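Local coordinates for protein PreproPTTH (Bombyx mori, PDB 5AOQ) that acts as a neurohormone that binds and activates the receptor tyrosine kinase Torso, probably setting the timing of metamorphosis in the silkworm, at residues L64-L75 / L81-S89; P32-C40 / H90-C98. The protein carries 1 engineered substitution. All blocks are in the same frame, centred on the assembly; numbering follows the deposited sequence. Where two conformers were deposited one is given.

In this cystine-knot hormone, a hairpin-end loop at contact 1 sits within a larger loop that the Cys40–Cys96 disulfide helps to close at contact 2. From the N terminus, the chain forms the small antiparallel sheet of strands 20-24 and 35-39, and the latter enters contact 2 at 32-40. It then runs out along strand 55-65 into contact 1, where 64-75 meets 81-89 across five intervening residues. Loop 81-85 and the start of strand 86-97 complete contact 1; the same strand then returns to supply 90-98 to contact 2, about 23 Å away between centres. One shapes the hairpin end; the other joins both sheets beside the knot. Both touch the second subunit.

Contact 1. Residues L64-L75 / L81-S89; sequences LKRRETKSQESL and LKYRWVAES
Lys65 and Val86 meet where the long antiparallel beta hairpin of this cystine-knot hormone gives way to the loops at its far end. The Lys65 N–Val86 O hydrogen bond is 2.8 Å long, with an N-H...O angle of 154°. One pair earlier, Leu64 and Ala87 form a non-hydrogen-bonded pair with their CA atoms 4.4 Å apart, and Leu64 CD2 lies over Ala87 CB on a shared face. The CB of Leu64 also touches Trp85 CE3 at 3.7 Å. Trp85 CG, anti to its carbonyl carbon (chi1 -61°), turns the indole back to Lys65 O and Leu64 CB. The ring runs alongside Arg66, whose CG lies 4.1 Å from Trp85 CZ3; the guanidinium and ring planes are nearly perpendicular, at 84°.

On the other face, the two methyls of Val86 press against the returning loop. CG2 approaches Ser71 CB at 3.6 Å, while CG1 is 3.8 Å from Ser74 CB. Ser71 OG gives a weak hydrogen bond to Tyr83 O, helping to join the loop to the approach of the second strand. Lys65 crosses Glu88 with CG and CD against Glu88 OE1, the charged ends lying beyond salt-bridge range.

Farther out, Tyr83 packs on Ser33 of a Torso chain. Leu64 packs on its own counterpart in the second subunit, whose Lys82 makes a cation-pi contact with the indole of Trp85, the ring whose CE3 meets Leu64 CB.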
loop_
_atom_site.group_PDB
_atom_site.type_symbol
_atom_site.label_atom_id
_atom_site.label_comp_id
_atom_site.label_asym_id
_atom_site.label_seq_id
_atom_site.Cartn_x
_atom_site.Cartn_y
_atom_site.Cartn_z
ATOM N N LEU D 64 -4.225 1.293 -3.358
ATOM C CA LEU D 64 -4.165 0.081 -4.174
ATOM C C LEU D 64 -5.518 -0.627 -4.223
ATOM O O LEU D 64 -6.200 -0.744 -3.205
ATOM C CB LEU D 64 -3.101 -0.875 -3.629
ATOM C CG LEU D 64 -1.659 -0.360 -3.581
ATOM C CD1 LEU D 64 -0.732 -1.422 -3.015
ATOM C CD2 LEU D 64 -1.185 0.074 -4.955
ATOM N N LYS D 65 -5.896 -1.097 -5.412
ATOM C CA LYS D 65 -7.165 -1.803 -5.606
ATOM C C LYS D 65 -6.957 -3.320 -5.666
ATOM O O LYS D 65 -5.831 -3.789 -5.829
ATOM C CB LYS D 65 -7.856 -1.314 -6.881
ATOM C CG LYS D 65 -8.109 0.191 -6.917
ATOM C CD LYS D 65 -9.171 0.629 -5.911
ATOM C CE LYS D 65 -10.573 0.253 -6.369
ATOM N NZ LYS D 65 -11.622 0.765 -5.442
ATOM N N ARG D 66 -8.049 -4.075 -5.553
ATOM C CA ARG D 66 -7.984 -5.529 -5.382
ATOM C C ARG D 66 -8.401 -6.322 -6.630
ATOM O O ARG D 66 -8.546 -5.762 -7.718
ATOM C CB ARG D 66 -8.853 -5.933 -4.183
ATOM C CG ARG D 66 -8.128 -5.866 -2.852
ATOM C CD ARG D 66 -9.028 -6.305 -1.709
ATOM N NE ARG D 66 -9.373 -7.724 -1.782
ATOM C CZ ARG D 66 -8.665 -8.705 -1.229
ATOM N NH1 ARG D 66 -7.554 -8.440 -0.552
ATOM N NH2 ARG D 66 -9.070 -9.963 -1.353
ATOM N N ARG D 67 -8.581 -7.629 -6.447
ATOM C CA ARG D 67 -8.866 -8.570 -7.528
ATOM C C ARG D 67 -10.124 -8.234 -8.328
ATOM O O ARG D 67 -10.161 -8.430 -9.543
ATOM C CB ARG D 67 -9.011 -9.986 -6.958
ATOM C CG ARG D 67 -7.850 -10.445 -6.077
ATOM C CD ARG D 67 -8.179 -11.737 -5.337
ATOM N NE ARG D 67 -9.364 -11.607 -4.492
ATOM C CZ ARG D 67 -9.773 -12.527 -3.624
ATOM N NH1 ARG D 67 -9.093 -13.655 -3.470
ATOM N NH2 ARG D 67 -10.865 -12.317 -2.901
ATOM N N GLU D 68 -11.154 -7.743 -7.641
ATOM C CA GLU D 68 -12.458 -7.500 -8.257
ATOM C C GLU D 68 -12.370 -6.604 -9.491
ATOM O O GLU D 68 -13.214 -6.677 -10.385
ATOM C CB GLU D 68 -13.416 -6.869 -7.243
ATOM C CG GLU D 68 -13.679 -7.725 -6.015
ATOM C CD GLU D 68 -14.632 -7.062 -5.040
ATOM O OE1 GLU D 68 -15.260 -6.049 -5.413
ATOM O OE2 GLU D 68 -14.753 -7.552 -3.896
ATOM N N THR D 69 -11.344 -5.761 -9.533
ATOM C CA THR D 69 -11.162 -4.825 -10.634
ATOM C C THR D 69 -10.546 -5.521 -11.847
ATOM O O THR D 69 -9.889 -6.553 -11.714
ATOM C CB THR D 69 -10.259 -3.643 -10.214
ATOM O OG1 THR D 69 -10.630 -3.198 -8.903
ATOM C CG2 THR D 69 -10.381 -2.482 -11.195
ATOM N N LYS D 70 -10.762 -4.944 -13.026
ATOM C CA LYS D 70 -10.114 -5.407 -14.249
ATOM C C LYS D 70 -8.686 -4.877 -14.345
ATOM O O LYS D 70 -8.060 -4.939 -15.404
ATOM C CB LYS D 70 -10.918 -4.968 -15.475
ATOM C CG LYS D 70 -12.233 -5.712 -15.665
ATOM C CD LYS D 70 -12.025 -7.171 -16.060
ATOM C CE LYS D 70 -11.381 -7.302 -17.435
ATOM N NZ LYS D 70 -11.256 -8.721 -17.860
ATOM N N SER D 71 -8.180 -4.360 -13.228
ATOM C CA SER D 71 -6.856 -3.761 -13.165
ATOM C C SER D 71 -6.714 -2.637 -14.184
ATOM O O SER D 71 -6.053 -2.795 -15.212
ATOM C CB SER D 71 -5.770 -4.818 -13.384
ATOM O OG SER D 71 -5.777 -5.772 -12.337
ATOM N N GLN D 72 -7.336 -1.500 -13.890
ATOM C CA GLN D 72 -7.269 -0.338 -14.768
ATOM C C GLN D 72 -5.875 0.283 -14.731
ATOM O O GLN D 72 -4.973 -0.234 -14.072
ATOM C CB GLN D 72 -8.330 0.692 -14.372
ATOM C CG GLN D 72 -9.754 0.158 -14.454
ATOM C CD GLN D 72 -10.798 1.215 -14.148
ATOM O OE1 GLN D 72 -10.471 2.375 -13.899
ATOM N NE2 GLN D 72 -12.065 0.817 -14.167
ATOM N N GLU D 73 -5.706 1.396 -15.439
ATOM C CA GLU D 73 -4.388 1.996 -15.622
ATOM C C GLU D 73 -3.784 2.503 -14.317
ATOM O O GLU D 73 -4.242 3.495 -13.750
ATOM C CB GLU D 73 -4.468 3.146 -16.630
ATOM C CG GLU D 73 -3.120 3.765 -16.982
ATOM C CD GLU D 73 -2.159 2.767 -17.601
ATOM O OE1 GLU D 73 -2.630 1.778 -18.201
ATOM O OE2 GLU D 73 -0.932 2.972 -17.486
ATOM N N SER D 74 -2.748 1.812 -13.851
ATOM C CA SER D 74 -1.964 2.274 -12.713
ATOM C C SER D 74 -1.019 3.372 -13.173
ATOM O O SER D 74 -0.577 3.374 -14.321
ATOM C CB SER D 74 -1.168 1.123 -12.094
ATOM O OG SER D 74 -0.136 0.703 -12.968
ATOM N N LEU D 75 -0.708 4.306 -12.281
ATOM C CA LEU D 75 0.239 5.364 -12.605
ATOM C C LEU D 75 1.625 4.764 -12.804
ATOM O O LEU D 75 2.240 4.931 -13.859
ATOM C CB LEU D 75 0.268 6.427 -11.504
ATOM C CG LEU D 75 -1.088 7.015 -11.103
ATOM C CD1 LEU D 75 -0.895 8.153 -10.113
ATOM C CD2 LEU D 75 -1.874 7.490 -12.319
ATOM N N LEU D 81 3.222 -6.378 -8.998
ATOM C CA LEU D 81 1.936 -5.939 -8.464
ATOM C C LEU D 81 0.951 -5.513 -9.551
ATOM O O LEU D 81 0.008 -4.770 -9.282
ATOM C CB LEU D 81 2.150 -4.786 -7.480
ATOM C CG LEU D 81 3.060 -5.099 -6.289
ATOM C CD1 LEU D 81 3.216 -3.875 -5.402
ATOM C CD2 LEU D 81 2.520 -6.275 -5.487
ATOM N N LYS D 82 1.171 -5.981 -10.776
ATOM C CA LYS D 82 0.181 -5.827 -11.836
ATOM C C LYS D 82 -0.820 -6.970 -11.741
ATOM O O LYS D 82 -0.721 -7.808 -10.847
ATOM C CB LYS D 82 0.841 -5.823 -13.216
ATOM C CG LYS D 82 1.727 -4.627 -13.499
ATOM C CD LYS D 82 2.467 -4.818 -14.814
ATOM C CE LYS D 82 2.666 -3.506 -15.551
ATOM N NZ LYS D 82 3.276 -3.719 -16.894
ATOM N N TYR D 83 -1.788 -6.993 -12.656
ATOM C CA TYR D 83 -2.713 -8.121 -12.806
ATOM C C TYR D 83 -3.698 -8.276 -11.640
ATOM O O TYR D 83 -4.898 -8.447 -11.861
ATOM C CB TYR D 83 -1.926 -9.424 -12.990
ATOM C CG TYR D 83 -0.713 -9.282 -13.884
ATOM C CD1 TYR D 83 -0.852 -9.105 -15.254
ATOM C CD2 TYR D 83 0.572 -9.322 -13.356
ATOM C CE1 TYR D 83 0.253 -8.972 -16.073
ATOM C CE2 TYR D 83 1.683 -9.191 -14.167
ATOM C CZ TYR D 83 1.519 -9.016 -15.525
ATOM O OH TYR D 83 2.623 -8.885 -16.334
ATOM N N ARG D 84 -3.180 -8.206 -10.415
ATOM C CA ARG D 84 -3.974 -8.397 -9.205
ATOM C C ARG D 84 -4.237 -7.067 -8.497
ATOM O O ARG D 84 -5.286 -6.879 -7.879
ATOM C CB ARG D 84 -3.258 -9.364 -8.256
ATOM C CG ARG D 84 -2.852 -10.689 -8.900
ATOM C CD ARG D 84 -1.528 -11.211 -8.355
ATOM N NE ARG D 84 -1.659 -11.798 -7.024
ATOM C CZ ARG D 84 -0.659 -12.369 -6.357
ATOM N NH1 ARG D 84 0.553 -12.431 -6.892
ATOM N NH2 ARG D 84 -0.871 -12.878 -5.152
ATOM N N TRP D 85 -3.274 -6.151 -8.593
ATOM C CA TRP D 85 -3.354 -4.849 -7.930
ATOM C C TRP D 85 -3.188 -3.679 -8.898
ATOM O O TRP D 85 -2.584 -3.816 -9.962
ATOM C CB TRP D 85 -2.287 -4.749 -6.835
ATOM C CG TRP D 85 -2.415 -5.778 -5.755
ATOM C CD1 TRP D 85 -1.935 -7.055 -5.777
ATOM C CD2 TRP D 85 -3.055 -5.613 -4.484
ATOM N NE1 TRP D 85 -2.240 -7.696 -4.601
ATOM C CE2 TRP D 85 -2.929 -6.833 -3.791
ATOM C CE3 TRP D 85 -3.724 -4.553 -3.866
ATOM C CZ2 TRP D 85 -3.447 -7.022 -2.511
ATOM C CZ3 TRP D 85 -4.239 -4.743 -2.596
ATOM C CH2 TRP D 85 -4.096 -5.967 -1.933
ATOM N N VAL D 86 -3.733 -2.531 -8.509
ATOM C CA VAL D 86 -3.569 -1.283 -9.250
ATOM C C VAL D 86 -3.529 -0.087 -8.313
ATOM O O VAL D 86 -4.390 0.068 -7.446
ATOM C CB VAL D 86 -4.698 -1.065 -10.282
ATOM C CG1 VAL D 86 -4.656 0.349 -10.872
ATOM C CG2 VAL D 86 -4.620 -2.098 -11.377
ATOM N N ALA D 87 -2.521 0.759 -8.509
ATOM C CA ALA D 87 -2.362 1.974 -7.723
ATOM C C ALA D 87 -3.077 3.132 -8.401
ATOM O O ALA D 87 -2.917 3.355 -9.601
ATOM C CB ALA D 87 -0.891 2.298 -7.536
ATOM N N GLU D 88 -3.865 3.866 -7.622
ATOM C CA GLU D 88 -4.594 5.017 -8.132
ATOM C C GLU D 88 -4.439 6.201 -7.191
ATOM O O GLU D 88 -4.324 6.038 -5.974
ATOM C CB GLU D 88 -6.074 4.680 -8.329
ATOM C CG GLU D 88 -6.812 4.292 -7.056
ATOM C CD GLU D 88 -8.298 4.099 -7.287
ATOM O OE1 GLU D 88 -8.681 3.067 -7.877
ATOM O OE2 GLU D 88 -9.084 4.980 -6.880
ATOM N N SER D 89 -4.438 7.394 -7.775
ATOM C CA SER D 89 -4.322 8.630 -7.015
ATOM C C SER D 89 -5.638 8.967 -6.331
ATOM O O SER D 89 -6.714 8.629 -6.825
ATOM C CB SER D 89 -3.895 9.779 -7.930
ATOM O OG SER D 89 -3.848 11.004 -7.219
#

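Contact 2. Residues P32-C40 / H90-C98; sequences PRFIETRNC and HPVSVACLC
The disulfide between Cys40 and Cys96 is one bond of the cystine knot. As in growth factors of this fold, it probably forms a ring with Cys48–Cys98, through which Cys17–Cys54 passes; Cys96 indeed touches both Cys17 and Cys54. The two halves of the Cys40–Cys96 bond differ in torsion: Cys40 SG sits beside its backbone N (chi1 -66°), whereas Cys96 SG is anti to its own (chi1 -168°), and the SG–SG bond spans 2.0 Å.

Strands 35-39 and 90-97 belong to different sheets and their short segments cross at 51°; one backbone hydrogen bond links them. Arg38 N donates to Ser93 O at 2.9 Å, coming from above the carbonyl plane.

Apolar contact gathers around Val92, whose CG2 meets Thr37 CG2 at 3.6 Å and Ile35 CG2 at 4.3 Å.

Charge interactions centre on Arg38. Its extended chain passes along the Val94 carbonyl, with Val94 O at the guanidinium edge, 3.7 Å from Arg38 NH1. The second subunit adds Leu58 O as an acceptor for Arg38 NH2. Within its own strand Arg38 grips Glu36 side-on: both NE and NH2 donate to Glu36 OE2, at 2.9 and 3.0 Å, from the same face of the carboxylate.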
loop_
_atom_site.group_PDB
_atom_site.type_symbol
_atom_site.label_atom_id
_atom_site.label_comp_id
_atom_site.label_asym_id
_atom_site.label_seq_id
_atom_site.Cartn_x
_atom_site.Cartn_y
_atom_site.Cartn_z
ATOM N N PRO D 32 -4.255 0.952 2.284
ATOM C CA PRO D 32 -4.460 1.974 3.312
ATOM C C PRO D 32 -5.949 2.143 3.587
ATOM O O PRO D 32 -6.609 2.928 2.908
ATOM C CB PRO D 32 -3.857 3.228 2.682
ATOM C CG PRO D 32 -4.083 3.039 1.227
ATOM C CD PRO D 32 -3.951 1.557 0.974
ATOM N N ARG D 33 -6.476 1.401 4.554
ATOM C CA ARG D 33 -7.908 1.418 4.816
ATOM C C ARG D 33 -8.336 2.784 5.336
ATOM O O ARG D 33 -8.946 3.570 4.612
ATOM C CB ARG D 33 -8.288 0.328 5.821
ATOM C CG ARG D 33 -9.777 0.258 6.118
ATOM C CD ARG D 33 -10.117 -0.922 7.007
ATOM N NE ARG D 33 -11.546 -0.988 7.303
ATOM C CZ ARG D 33 -12.131 -1.987 7.957
ATOM N NH1 ARG D 33 -11.414 -3.016 8.391
ATOM N NH2 ARG D 33 -13.438 -1.959 8.179
ATOM N N PHE D 34 -7.997 3.073 6.586
ATOM C CA PHE D 34 -8.395 4.326 7.208
ATOM C C PHE D 34 -7.542 5.487 6.709
ATOM O O PHE D 34 -6.319 5.474 6.852
ATOM C CB PHE D 34 -8.288 4.218 8.727
ATOM C CG PHE D 34 -9.086 3.092 9.313
ATOM C CD1 PHE D 34 -10.438 3.247 9.570
ATOM C CD2 PHE D 34 -8.489 1.876 9.600
ATOM C CE1 PHE D 34 -11.177 2.215 10.110
ATOM C CE2 PHE D 34 -9.224 0.839 10.138
ATOM C CZ PHE D 34 -10.570 1.008 10.393
ATOM N N ILE D 35 -8.198 6.486 6.123
ATOM C CA ILE D 35 -7.517 7.679 5.626
ATOM C C ILE D 35 -7.883 8.896 6.468
ATOM O O ILE D 35 -9.041 9.082 6.839
ATOM C CB ILE D 35 -7.864 7.948 4.137
ATOM C CG1 ILE D 35 -6.845 7.285 3.212
ATOM C CG2 ILE D 35 -7.903 9.445 3.823
ATOM C CD1 ILE D 35 -6.583 5.827 3.506
ATOM N N GLU D 36 -6.880 9.719 6.759
ATOM C CA GLU D 36 -7.076 10.943 7.527
ATOM C C GLU D 36 -7.474 12.097 6.609
ATOM O O GLU D 36 -6.755 12.421 5.663
ATOM C CB GLU D 36 -5.802 11.292 8.302
ATOM C CG GLU D 36 -5.902 12.558 9.140
ATOM C CD GLU D 36 -4.639 12.831 9.933
ATOM O OE1 GLU D 36 -3.805 11.911 10.066
ATOM O OE2 GLU D 36 -4.477 13.966 10.425
ATOM N N THR D 37 -8.622 12.706 6.892
ATOM C CA THR D 37 -9.131 13.820 6.093
ATOM C C THR D 37 -9.358 15.056 6.959
ATOM O O THR D 37 -10.126 15.013 7.918
ATOM C CB THR D 37 -10.453 13.446 5.391
ATOM O OG1 THR D 37 -10.257 12.277 4.587
ATOM C CG2 THR D 37 -10.947 14.588 4.509
ATOM N N ARG D 38 -8.695 16.156 6.606
ATOM C CA ARG D 38 -8.809 17.408 7.352
ATOM C C ARG D 38 -9.628 18.433 6.575
ATOM O O ARG D 38 -9.090 19.167 5.747
ATOM C CB ARG D 38 -7.419 17.973 7.658
ATOM C CG ARG D 38 -6.541 17.040 8.474
ATOM C CD ARG D 38 -5.108 17.536 8.539
ATOM N NE ARG D 38 -4.244 16.623 9.281
ATOM C CZ ARG D 38 -2.927 16.761 9.395
ATOM N NH1 ARG D 38 -2.307 17.780 8.813
ATOM N NH2 ARG D 38 -2.226 15.876 10.089
ATOM N N ASN D 39 -10.925 18.493 6.859
ATOM C CA ASN D 39 -11.822 19.406 6.158
ATOM C C ASN D 39 -11.887 20.760 6.854
ATOM O O ASN D 39 -11.206 20.982 7.853
ATOM C CB ASN D 39 -13.224 18.803 6.055
ATOM C CG ASN D 39 -13.225 17.446 5.382
ATOM O OD1 ASN D 39 -13.612 16.442 5.981
ATOM N ND2 ASN D 39 -12.789 17.408 4.127
ATOM N N CYS D 40 -12.704 21.662 6.318
ATOM C CA CYS D 40 -12.905 22.978 6.918
ATOM C C CYS D 40 -14.161 22.986 7.780
ATOM O O CYS D 40 -15.249 23.313 7.304
ATOM C CB CYS D 40 -13.007 24.056 5.839
ATOM S SG CYS D 40 -11.497 24.332 4.877
ATOM N N HIS D 90 -5.537 9.632 -5.185
ATOM C CA HIS D 90 -6.703 9.991 -4.390
ATOM C C HIS D 90 -6.490 11.343 -3.717
ATOM O O HIS D 90 -5.793 11.431 -2.705
ATOM C CB HIS D 90 -6.979 8.913 -3.342
ATOM C CG HIS D 90 -8.324 9.024 -2.695
ATOM N ND1 HIS D 90 -9.494 9.109 -3.419
ATOM C CD2 HIS D 90 -8.686 9.061 -1.391
ATOM C CE1 HIS D 90 -10.517 9.195 -2.589
ATOM N NE2 HIS D 90 -10.055 9.167 -1.352
ATOM N N PRO D 91 -7.076 12.411 -4.289
ATOM C CA PRO D 91 -6.969 13.716 -3.635
ATOM C C PRO D 91 -7.822 13.777 -2.376
ATOM O O PRO D 91 -8.959 13.303 -2.387
ATOM C CB PRO D 91 -7.483 14.686 -4.699
ATOM C CG PRO D 91 -8.413 13.877 -5.522
ATOM C CD PRO D 91 -7.840 12.489 -5.548
ATOM N N VAL D 92 -7.272 14.340 -1.306
ATOM C CA VAL D 92 -8.008 14.475 -0.055
ATOM C C VAL D 92 -7.656 15.790 0.633
ATOM O O VAL D 92 -6.534 16.285 0.515
ATOM C CB VAL D 92 -7.717 13.285 0.893
ATOM C CG1 VAL D 92 -6.240 13.248 1.282
ATOM C CG2 VAL D 92 -8.603 13.344 2.129
ATOM N N SER D 93 -8.625 16.355 1.346
ATOM C CA SER D 93 -8.388 17.558 2.130
ATOM C C SER D 93 -7.379 17.263 3.228
ATOM O O SER D 93 -7.519 16.282 3.957
ATOM C CB SER D 93 -9.690 18.079 2.737
ATOM O OG SER D 93 -9.466 19.277 3.463
ATOM N N VAL D 94 -6.366 18.116 3.339
ATOM C CA VAL D 94 -5.285 17.896 4.293
ATOM C C VAL D 94 -4.961 19.179 5.065
ATOM O O VAL D 94 -4.087 19.194 5.932
ATOM C CB VAL D 94 -4.023 17.371 3.571
ATOM C CG1 VAL D 94 -3.275 18.503 2.863
ATOM C CG2 VAL D 94 -3.119 16.646 4.548
ATOM N N ALA D 95 -5.672 20.256 4.746
ATOM C CA ALA D 95 -5.521 21.515 5.463
ATOM C C ALA D 95 -6.640 22.460 5.057
ATOM O O ALA D 95 -7.278 22.261 4.023
ATOM C CB ALA D 95 -4.160 22.143 5.179
ATOM N N CYS D 96 -6.882 23.475 5.881
ATOM C CA CYS D 96 -7.846 24.519 5.552
ATOM C C CYS D 96 -7.126 25.864 5.498
ATOM O O CYS D 96 -6.578 26.321 6.502
ATOM C CB CYS D 96 -8.988 24.555 6.569
ATOM S SG CYS D 96 -10.385 25.575 6.040
ATOM N N LEU D 97 -7.131 26.489 4.322
ATOM C CA LEU D 97 -6.336 27.689 4.079
ATOM C C LEU D 97 -7.185 28.805 3.468
ATOM O O LEU D 97 -8.135 28.541 2.737
ATOM C CB LEU D 97 -5.157 27.347 3.168
ATOM C CG LEU D 97 -4.280 26.193 3.674
ATOM C CD1 LEU D 97 -3.273 25.743 2.623
ATOM C CD2 LEU D 97 -3.562 26.589 4.954
ATOM N N CYS D 98 -6.831 30.052 3.770
ATOM C CA CYS D 98 -7.646 31.201 3.383
ATOM C C CYS D 98 -7.206 31.811 2.049
ATOM O O CYS D 98 -6.887 32.998 1.977
ATOM C CB CYS D 98 -7.602 32.266 4.484
ATOM S SG CYS D 98 -8.858 33.588 4.296
#